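Local coordinates for protein Alpha/beta hydrolase (Streptomyces albidoflavus, PDB 6KSU) that probably acts as a penicillin-binding-protein-like cyclase that closes non-ribosomal peptides into macrolactams by coupling residues of opposite chirality, at residues Asp29-Leu34 / Ala47-Tyr52; Thr85-Ala90 / Leu336-Asp341; Thr262-Ala267 / Ala332-Arg337. All coordinates share one frame; numbering follows the deposited sequence.

Interaction 1 (Asp29-Leu34 / Ala47-Tyr52); sequences DAVGAL and AQLSVY
V31 on helix 23-41 meets L49 and V51 of strand 46-53 through hydrocarbon alone, a compact instance of a helix laid on a sheet. One methyl group does most of the work: V31 CG1 lies 3.7 Å from L49 CD2, the two side chains crossing at about a right angle. The same CG1 approaches V51 more loosely, 4.4 Å from its CG2. With chi1 at 161°, V31 sets CG1 opposite its own backbone N, and from there this branch reaches both strand residues. The CA atoms of V31 and V51 remain 9.1 Å apart, so side chains fill the gap between helix and strand. Y60 of strand 56-63 packs against both V31 and L49, and F35, one turn further along the helix, adds to the cover over L49.

Polar bonding belongs to the opposite face of the strand. There S50 OG is hydrogen-bonded to T262 OG1, and Q48 and Y52 also find polar partners. No hydrogen bond crosses between 29-34 and 47-52, and all three touching residues are buried; the contact therefore rests on shape and the exclusion of water, with no polar bond to fix its register.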
loop_
_atom_site.group_PDB
_atom_site.type_symbol
_atom_site.label_atom_id
_atom_site.label_comp_id
_atom_site.label_asym_id
_atom_site.label_seq_id
_atom_site.Cartn_x
_atom_site.Cartn_y
_atom_site.Cartn_z
ATOM N N ASP A 29 6.114 21.078 -19.112
ATOM C CA ASP A 29 6.449 20.520 -20.420
ATOM C C ASP A 29 7.472 19.416 -20.287
ATOM O O ASP A 29 7.331 18.348 -20.892
ATOM C CB ASP A 29 6.974 21.616 -21.339
ATOM C CG ASP A 29 5.883 22.570 -21.758
ATOM O OD1 ASP A 29 4.700 22.160 -21.688
ATOM O OD2 ASP A 29 6.205 23.728 -22.115
ATOM N N ALA A 30 8.510 19.649 -19.477
ATOM C CA ALA A 30 9.517 18.620 -19.267
ATOM C C ALA A 30 8.926 17.383 -18.614
ATOM O O ALA A 30 9.350 16.266 -18.914
ATOM C CB ALA A 30 10.665 19.170 -18.428
ATOM N N VAL A 31 7.946 17.544 -17.730
ATOM C CA VAL A 31 7.394 16.367 -17.066
ATOM C C VAL A 31 6.608 15.526 -18.066
ATOM O O VAL A 31 6.853 14.322 -18.222
ATOM C CB VAL A 31 6.538 16.773 -15.851
ATOM C CG1 VAL A 31 5.605 15.634 -15.438
ATOM C CG2 VAL A 31 7.415 17.156 -14.692
ATOM N N GLY A 32 5.670 16.155 -18.774
ATOM C CA GLY A 32 4.958 15.445 -19.825
ATOM C C GLY A 32 5.887 14.799 -20.835
ATOM O O GLY A 32 5.690 13.646 -21.231
ATOM N N ALA A 33 6.914 15.532 -21.266
ATOM C CA ALA A 33 7.866 14.953 -22.205
ATOM C C ALA A 33 8.620 13.799 -21.566
ATOM O O ALA A 33 8.883 12.787 -22.225
ATOM C CB ALA A 33 8.838 16.023 -22.703
ATOM N N LEU A 34 8.935 13.911 -20.275
ATOM C CA LEU A 34 9.596 12.819 -19.576
ATOM C C LEU A 34 8.673 11.612 -19.470
ATOM O O LEU A 34 9.062 10.486 -19.810
ATOM C CB LEU A 34 10.040 13.283 -18.195
ATOM C CG LEU A 34 10.930 12.273 -17.481
ATOM C CD1 LEU A 34 12.276 12.210 -18.196
ATOM C CD2 LEU A 34 11.089 12.621 -16.022
ATOM N N ALA A 47 -1.100 4.766 -19.239
ATOM C CA ALA A 47 -0.693 5.333 -17.961
ATOM C C ALA A 47 -1.325 6.699 -17.797
ATOM O O ALA A 47 -1.701 7.362 -18.771
ATOM C CB ALA A 47 0.842 5.415 -17.850
ATOM N N GLN A 48 -1.462 7.097 -16.537
ATOM C CA GLN A 48 -1.840 8.459 -16.188
ATOM C C GLN A 48 -0.842 8.965 -15.170
ATOM O O GLN A 48 -0.421 8.216 -14.283
ATOM C CB GLN A 48 -3.254 8.571 -15.592
ATOM C CG GLN A 48 -4.376 8.050 -16.453
ATOM C CD GLN A 48 -5.653 7.837 -15.640
ATOM O OE1 GLN A 48 -5.601 7.520 -14.452
ATOM N NE2 GLN A 48 -6.806 8.029 -16.281
ATOM N N LEU A 49 -0.453 10.226 -15.325
ATOM C CA LEU A 49 0.360 10.934 -14.350
ATOM C C LEU A 49 -0.303 12.277 -14.103
ATOM O O LEU A 49 -0.602 13.021 -15.046
ATOM C CB LEU A 49 1.811 11.104 -14.825
ATOM C CG LEU A 49 2.740 11.956 -13.944
ATOM C CD1 LEU A 49 3.201 11.197 -12.663
ATOM C CD2 LEU A 49 3.934 12.424 -14.739
ATOM N N SER A 50 -0.596 12.566 -12.850
ATOM C CA SER A 50 -1.177 13.853 -12.499
ATOM C C SER A 50 -0.301 14.476 -11.435
ATOM O O SER A 50 0.067 13.800 -10.480
ATOM C CB SER A 50 -2.613 13.691 -12.005
ATOM O OG SER A 50 -3.429 13.141 -13.030
ATOM N N VAL A 51 0.045 15.746 -11.614
ATOM C CA VAL A 51 0.905 16.480 -10.693
ATOM C C VAL A 51 0.201 17.763 -10.294
ATOM O O VAL A 51 -0.141 18.576 -11.160
ATOM C CB VAL A 51 2.261 16.817 -11.322
ATOM C CG1 VAL A 51 3.182 17.454 -10.292
ATOM C CG2 VAL A 51 2.866 15.581 -11.960
ATOM N N TYR A 52 -0.010 17.952 -8.990
ATOM C CA TYR A 52 -0.446 19.233 -8.464
ATOM C C TYR A 52 0.778 19.931 -7.889
ATOM O O TYR A 52 1.486 19.364 -7.052
ATOM C CB TYR A 52 -1.548 19.070 -7.421
ATOM C CG TYR A 52 -2.011 20.373 -6.806
ATOM C CD1 TYR A 52 -2.960 21.194 -7.439
ATOM C CD2 TYR A 52 -1.484 20.797 -5.597
ATOM C CE1 TYR A 52 -3.374 22.402 -6.839
ATOM C CE2 TYR A 52 -1.872 21.962 -5.017
ATOM C CZ TYR A 52 -2.816 22.772 -5.630
ATOM O OH TYR A 52 -3.163 23.932 -4.983
#

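Interaction 2 (Thr85-Ala90 / Leu336-Asp341)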
loop_
_atom_site.group_PDB
_atom_site.type_symbol
_atom_site.label_atom_id
_atom_site.label_comp_id
_atom_site.label_asym_id
_atom_site.label_seq_id
_atom_site.Cartn_x
_atom_site.Cartn_y
_atom_site.Cartn_z
ATOM N N THR A 85 -5.809 2.027 -2.221
ATOM C CA THR A 85 -7.138 2.129 -1.619
ATOM C C THR A 85 -7.078 2.446 -0.120
ATOM O O THR A 85 -8.003 3.066 0.430
ATOM C CB THR A 85 -7.898 0.808 -1.853
ATOM O OG1 THR A 85 -8.012 0.538 -3.265
ATOM C CG2 THR A 85 -9.311 0.868 -1.242
ATOM N N LYS A 86 -6.017 2.001 0.563
ATOM C CA LYS A 86 -5.933 2.173 2.015
ATOM C C LYS A 86 -5.875 3.644 2.401
ATOM O O LYS A 86 -6.291 4.020 3.506
ATOM C CB LYS A 86 -4.699 1.434 2.559
ATOM C CG LYS A 86 -4.845 -0.052 2.516
ATOM C CD LYS A 86 -3.538 -0.746 2.848
ATOM C CE LYS A 86 -3.802 -2.226 2.995
ATOM N NZ LYS A 86 -3.874 -2.888 1.659
ATOM N N PHE A 87 -5.344 4.486 1.523
ATOM C CA PHE A 87 -5.314 5.911 1.818
ATOM C C PHE A 87 -6.724 6.504 1.814
ATOM O O PHE A 87 -7.028 7.385 2.616
ATOM C CB PHE A 87 -4.374 6.595 0.825
ATOM C CG PHE A 87 -4.410 8.097 0.842
ATOM C CD1 PHE A 87 -3.843 8.811 1.877
ATOM C CD2 PHE A 87 -4.934 8.791 -0.234
ATOM C CE1 PHE A 87 -3.840 10.209 1.880
ATOM C CE2 PHE A 87 -4.940 10.184 -0.243
ATOM C CZ PHE A 87 -4.393 10.891 0.824
ATOM N N LEU A 88 -7.618 5.988 0.981
ATOM C CA LEU A 88 -8.976 6.528 0.969
ATOM C C LEU A 88 -9.802 5.941 2.098
ATOM O O LEU A 88 -10.581 6.657 2.741
ATOM C CB LEU A 88 -9.612 6.266 -0.390
ATOM C CG LEU A 88 -8.688 7.050 -1.324
ATOM C CD1 LEU A 88 -7.989 6.137 -2.320
ATOM C CD2 LEU A 88 -9.429 8.162 -2.004
ATOM N N THR A 89 -9.604 4.650 2.372
ATOM C CA THR A 89 -10.207 4.030 3.542
ATOM C C THR A 89 -9.770 4.741 4.818
ATOM O O THR A 89 -10.592 5.020 5.704
ATOM C CB THR A 89 -9.833 2.549 3.588
ATOM O OG1 THR A 89 -10.623 1.863 2.617
ATOM C CG2 THR A 89 -10.109 1.959 4.999
ATOM N N ALA A 90 -8.468 5.038 4.928
ATOM C CA ALA A 90 -7.987 5.799 6.074
ATOM C C ALA A 90 -8.648 7.159 6.116
ATOM O O ALA A 90 -9.054 7.634 7.186
ATOM C CB ALA A 90 -6.475 5.967 6.021
ATOM N N LEU A 336 1.163 7.011 -5.237
ATOM C CA LEU A 336 0.768 8.334 -4.779
ATOM C C LEU A 336 1.867 8.907 -3.896
ATOM O O LEU A 336 2.457 8.190 -3.077
ATOM C CB LEU A 336 -0.556 8.285 -3.992
ATOM C CG LEU A 336 -0.910 9.549 -3.202
ATOM C CD1 LEU A 336 -1.134 10.734 -4.137
ATOM C CD2 LEU A 336 -2.141 9.299 -2.381
ATOM N N ARG A 337 2.132 10.207 -4.049
ATOM C CA ARG A 337 3.185 10.858 -3.276
ATOM C C ARG A 337 2.778 12.283 -2.966
ATOM O O ARG A 337 2.349 13.015 -3.865
ATOM C CB ARG A 337 4.528 10.858 -4.020
ATOM C CG ARG A 337 5.129 9.490 -4.209
ATOM C CD ARG A 337 5.602 8.871 -2.877
ATOM N NE ARG A 337 6.356 7.640 -3.092
ATOM C CZ ARG A 337 5.805 6.447 -3.311
ATOM N NH1 ARG A 337 4.482 6.313 -3.314
ATOM N NH2 ARG A 337 6.569 5.371 -3.493
ATOM N N ILE A 338 2.954 12.681 -1.704
ATOM C CA ILE A 338 2.501 13.975 -1.195
ATOM C C ILE A 338 3.645 14.632 -0.440
ATOM O O ILE A 338 4.278 13.995 0.409
ATOM C CB ILE A 338 1.302 13.814 -0.249
ATOM C CG1 ILE A 338 0.152 13.060 -0.918
ATOM C CG2 ILE A 338 0.886 15.140 0.296
ATOM C CD1 ILE A 338 -0.874 12.574 0.052
ATOM N N HIS A 339 3.898 15.902 -0.715
ATOM C CA HIS A 339 4.829 16.685 0.095
ATOM C C HIS A 339 4.048 17.849 0.668
ATOM O O HIS A 339 3.920 18.892 0.006
ATOM C CB HIS A 339 6.024 17.193 -0.703
ATOM C CG HIS A 339 7.117 17.755 0.156
ATOM N ND1 HIS A 339 7.049 19.012 0.724
ATOM C CD2 HIS A 339 8.299 17.230 0.551
ATOM C CE1 HIS A 339 8.151 19.244 1.413
ATOM N NE2 HIS A 339 8.926 18.176 1.324
ATOM N N PRO A 340 3.524 17.731 1.890
ATOM C CA PRO A 340 2.619 18.775 2.392
ATOM C C PRO A 340 3.236 20.161 2.387
ATOM O O PRO A 340 2.560 21.135 2.006
ATOM C CB PRO A 340 2.288 18.302 3.809
ATOM C CG PRO A 340 2.574 16.839 3.778
ATOM C CD PRO A 340 3.715 16.644 2.861
ATOM N N ASP A 341 4.513 20.282 2.750
ATOM C CA ASP A 341 5.019 21.629 2.990
ATOM C C ASP A 341 5.214 22.388 1.687
ATOM O O ASP A 341 4.971 23.601 1.636
ATOM C CB ASP A 341 6.297 21.585 3.828
ATOM C CG ASP A 341 6.004 21.304 5.297
ATOM O OD1 ASP A 341 4.818 21.112 5.643
ATOM O OD2 ASP A 341 6.950 21.288 6.110
#
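Helix 85-98 passes the end of strand 332-339 with F87 and L336 as the nearest backbone points, their CA atoms 9.3 Å apart, a separation bridged wholly by side chains. F87 is the centre of the contact. Its chi1 of 170° turns the ring toward the strand, where L336 meets it with a single methyl group. L336 CD2 sits over one face of the ring, 3.9 Å from the centroid of F87 and 28° off the ring normal, which makes a CH-pi contact. The methyl is displaced toward one side of the ring, with L336 CD2 3.6 Å from F87 CD2 and equally near CE2. I338, two residues along, approaches the far end of the same ring: its CD1 comes obliquely to within 4.0 Å of F87 CZ. One aromatic side chain thus spans two residues on the same face of the strand. H271, A267 and M292 add to the packing around it.

R337 belongs to the other face. Its NH1 returns to the carbonyl of the preceding residue, L336 O, at 2.8 Å with an N-H...O angle of 162°. The oxygen lies in the guanidinium plane, whereas NH1 stands well above the carbonyl plane. NH1 also forms a salt bridge with D326, so the guanidinium joins neighbouring strands.

The next residue back from F87 is K86, whose NZ is hydrogen-bonded to N176 OD1 and A254 O. S83 and K86 fit an SxxK pattern at the start of a helix, with Y174 and N176 as the likely (S/Y)xN partner. The contact packs the start of this helix on the central sheet, as in penicillin-binding proteins and serine beta-lactamases, where the SxxK helix bears the active-site serine and lysine; S83 and K86 probably play those parts here.

Interaction 3 (Thr262-Ala267 / Ala332-Arg337); sequences TDLVTA and ASCNLR
L264 and C334 are brought together by complementary torsions. In L264 chi1 of -70° sets CG opposite the carbonyl carbon, and a chi2 near 180° stretches CD1 straight out toward the strand. C334 answers with SG anti to its own backbone N, chi1 170°. The result is tight end-on packing, L264 CD1 lying 3.4 Å from C334 SG. L336 supplies the second point of contact with its CD1, 4.0 Å from the backbone oxygen L264 O and 4.4 Å from L264 CB. L264 therefore fits over two residues of one strand face, and here the backbones are close, the CA atoms of L264 and L336 being 7.0 Å apart.

On the helix itself, T262 O accepts twice from T266, through the backbone N and through OG1 at 2.8 Å, the two donors arriving from opposite faces of the carbonyl plane. V84 and L88 pack against L264 as well, so the leucine lies in a buried apolar junction between helix 261-268, the sheet and the beginning of helix 85-98. Such a short helix laid on the antiparallel sheet, beside the helix of the SxxK pattern, fits the alpha/beta domain of the penicillin-binding protein and serine beta-lactamase fold.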
loop_
_atom_site.group_PDB
_atom_site.type_symbol
_atom_site.label_atom_id
_atom_site.label_comp_id
_atom_site.label_asym_id
_atom_site.label_seq_id
_atom_site.Cartn_x
_atom_site.Cartn_y
_atom_site.Cartn_z
ATOM N N THR A 262 -5.749 11.535 -11.312
ATOM C CA THR A 262 -6.244 12.840 -10.887
ATOM C C THR A 262 -7.125 12.723 -9.649
ATOM O O THR A 262 -7.094 13.602 -8.779
ATOM C CB THR A 262 -7.002 13.492 -12.046
ATOM O OG1 THR A 262 -6.050 13.937 -13.013
ATOM C CG2 THR A 262 -7.843 14.701 -11.585
ATOM N N ASP A 263 -7.925 11.653 -9.564
ATOM C CA ASP A 263 -8.694 11.373 -8.348
ATOM C C ASP A 263 -7.782 11.302 -7.114
ATOM O O ASP A 263 -8.087 11.891 -6.070
ATOM C CB ASP A 263 -9.496 10.058 -8.507
ATOM C CG ASP A 263 -10.577 10.136 -9.592
ATOM O OD1 ASP A 263 -10.962 11.269 -9.981
ATOM O OD2 ASP A 263 -11.055 9.072 -10.065
ATOM N N LEU A 264 -6.643 10.593 -7.226
ATOM C CA LEU A 264 -5.749 10.428 -6.086
ATOM C C LEU A 264 -5.115 11.746 -5.683
ATOM O O LEU A 264 -4.913 12.002 -4.487
ATOM C CB LEU A 264 -4.647 9.415 -6.395
ATOM C CG LEU A 264 -4.990 7.935 -6.535
ATOM C CD1 LEU A 264 -3.714 7.156 -6.891
ATOM C CD2 LEU A 264 -5.601 7.368 -5.260
ATOM N N VAL A 265 -4.746 12.570 -6.664
ATOM C CA VAL A 265 -4.222 13.900 -6.348
ATOM C C VAL A 265 -5.298 14.736 -5.652
ATOM O O VAL A 265 -5.023 15.459 -4.687
ATOM C CB VAL A 265 -3.691 14.578 -7.628
ATOM C CG1 VAL A 265 -3.358 16.036 -7.391
ATOM C CG2 VAL A 265 -2.454 13.831 -8.152
ATOM N N THR A 266 -6.547 14.608 -6.094
ATOM C CA THR A 266 -7.623 15.371 -5.476
ATOM C C THR A 266 -7.775 14.995 -4.007
ATOM O O THR A 266 -7.843 15.866 -3.137
ATOM C CB THR A 266 -8.918 15.136 -6.247
ATOM O OG1 THR A 266 -8.749 15.583 -7.612
ATOM C CG2 THR A 266 -10.096 15.847 -5.575
ATOM N N ALA A 267 -7.779 13.687 -3.705
ATOM C CA ALA A 267 -7.877 13.231 -2.318
ATOM C C ALA A 267 -6.681 13.675 -1.480
ATOM O O ALA A 267 -6.788 13.780 -0.257
ATOM C CB ALA A 267 -8.018 11.708 -2.272
ATOM N N ALA A 332 -1.222 -4.132 -13.219
ATOM C CA ALA A 332 -1.445 -2.709 -13.033
ATOM C C ALA A 332 -0.782 -2.257 -11.739
ATOM O O ALA A 332 -0.635 -3.027 -10.796
ATOM C CB ALA A 332 -2.957 -2.365 -13.044
ATOM N N SER A 333 -0.350 -1.006 -11.720
ATOM C CA SER A 333 0.317 -0.445 -10.561
ATOM C C SER A 333 -0.240 0.948 -10.340
ATOM O O SER A 333 -0.849 1.552 -11.241
ATOM C CB SER A 333 1.845 -0.367 -10.731
ATOM O OG SER A 333 2.187 0.419 -11.859
ATOM N N CYS A 334 0.015 1.461 -9.136
ATOM C CA CYS A 334 -0.499 2.762 -8.733
ATOM C C CYS A 334 0.372 3.329 -7.619
ATOM O O CYS A 334 0.623 2.644 -6.635
ATOM C CB CYS A 334 -1.947 2.598 -8.283
ATOM S SG CYS A 334 -2.624 4.011 -7.524
ATOM N N ASN A 335 0.817 4.579 -7.765
ATOM C CA ASN A 335 1.683 5.220 -6.784
ATOM C C ASN A 335 1.199 6.634 -6.520
ATOM O O ASN A 335 0.901 7.365 -7.457
ATOM C CB ASN A 335 3.152 5.314 -7.234
ATOM C CG ASN A 335 3.740 3.974 -7.598
ATOM O OD1 ASN A 335 3.637 3.526 -8.749
ATOM N ND2 ASN A 335 4.357 3.318 -6.613
ATOM N N LEU A 336 1.163 7.011 -5.237
ATOM C CA LEU A 336 0.768 8.334 -4.779
ATOM C C LEU A 336 1.867 8.907 -3.896
ATOM O O LEU A 336 2.457 8.190 -3.077
ATOM C CB LEU A 336 -0.556 8.285 -3.992
ATOM C CG LEU A 336 -0.910 9.549 -3.202
ATOM C CD1 LEU A 336 -1.134 10.734 -4.137
ATOM C CD2 LEU A 336 -2.141 9.299 -2.381
ATOM N N ARG A 337 2.132 10.207 -4.049
ATOM C CA ARG A 337 3.185 10.858 -3.276
ATOM C C ARG A 337 2.778 12.283 -2.966
ATOM O O ARG A 337 2.349 13.015 -3.865
ATOM C CB ARG A 337 4.528 10.858 -4.020
ATOM C CG ARG A 337 5.129 9.490 -4.209
ATOM C CD ARG A 337 5.602 8.871 -2.877
ATOM N NE ARG A 337 6.356 7.640 -3.092
ATOM C CZ ARG A 337 5.805 6.447 -3.311
ATOM N NH1 ARG A 337 4.482 6.313 -3.314
ATOM N NH2 ARG A 337 6.569 5.371 -3.493
#

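How the interactions relate
All three contacts dock helices on one seven-stranded antiparallel sheet. Interaction 1 comes first along the chain and engages strand 46-53; interactions 2 and 3 both end on strand 332-339 and share L336 and R337, their centres about 8 Å apart. Helices 85-98 and 261-268 also touch directly, L88 CD2 lying 3.8 Å from A267 CB. The centres of interactions 1 and 3 are about 13 Å apart, yet they meet where strand 46-53 touches helix 261-268; those of interactions 1 and 2 lie about 19 Å apart without touching. Helix 23-41 packs on one face of the sheet and helices 85-98 and 261-268 on the opposite one, giving a layered domain in which helix 85-98 bears the probable SxxK active-site residues at its start.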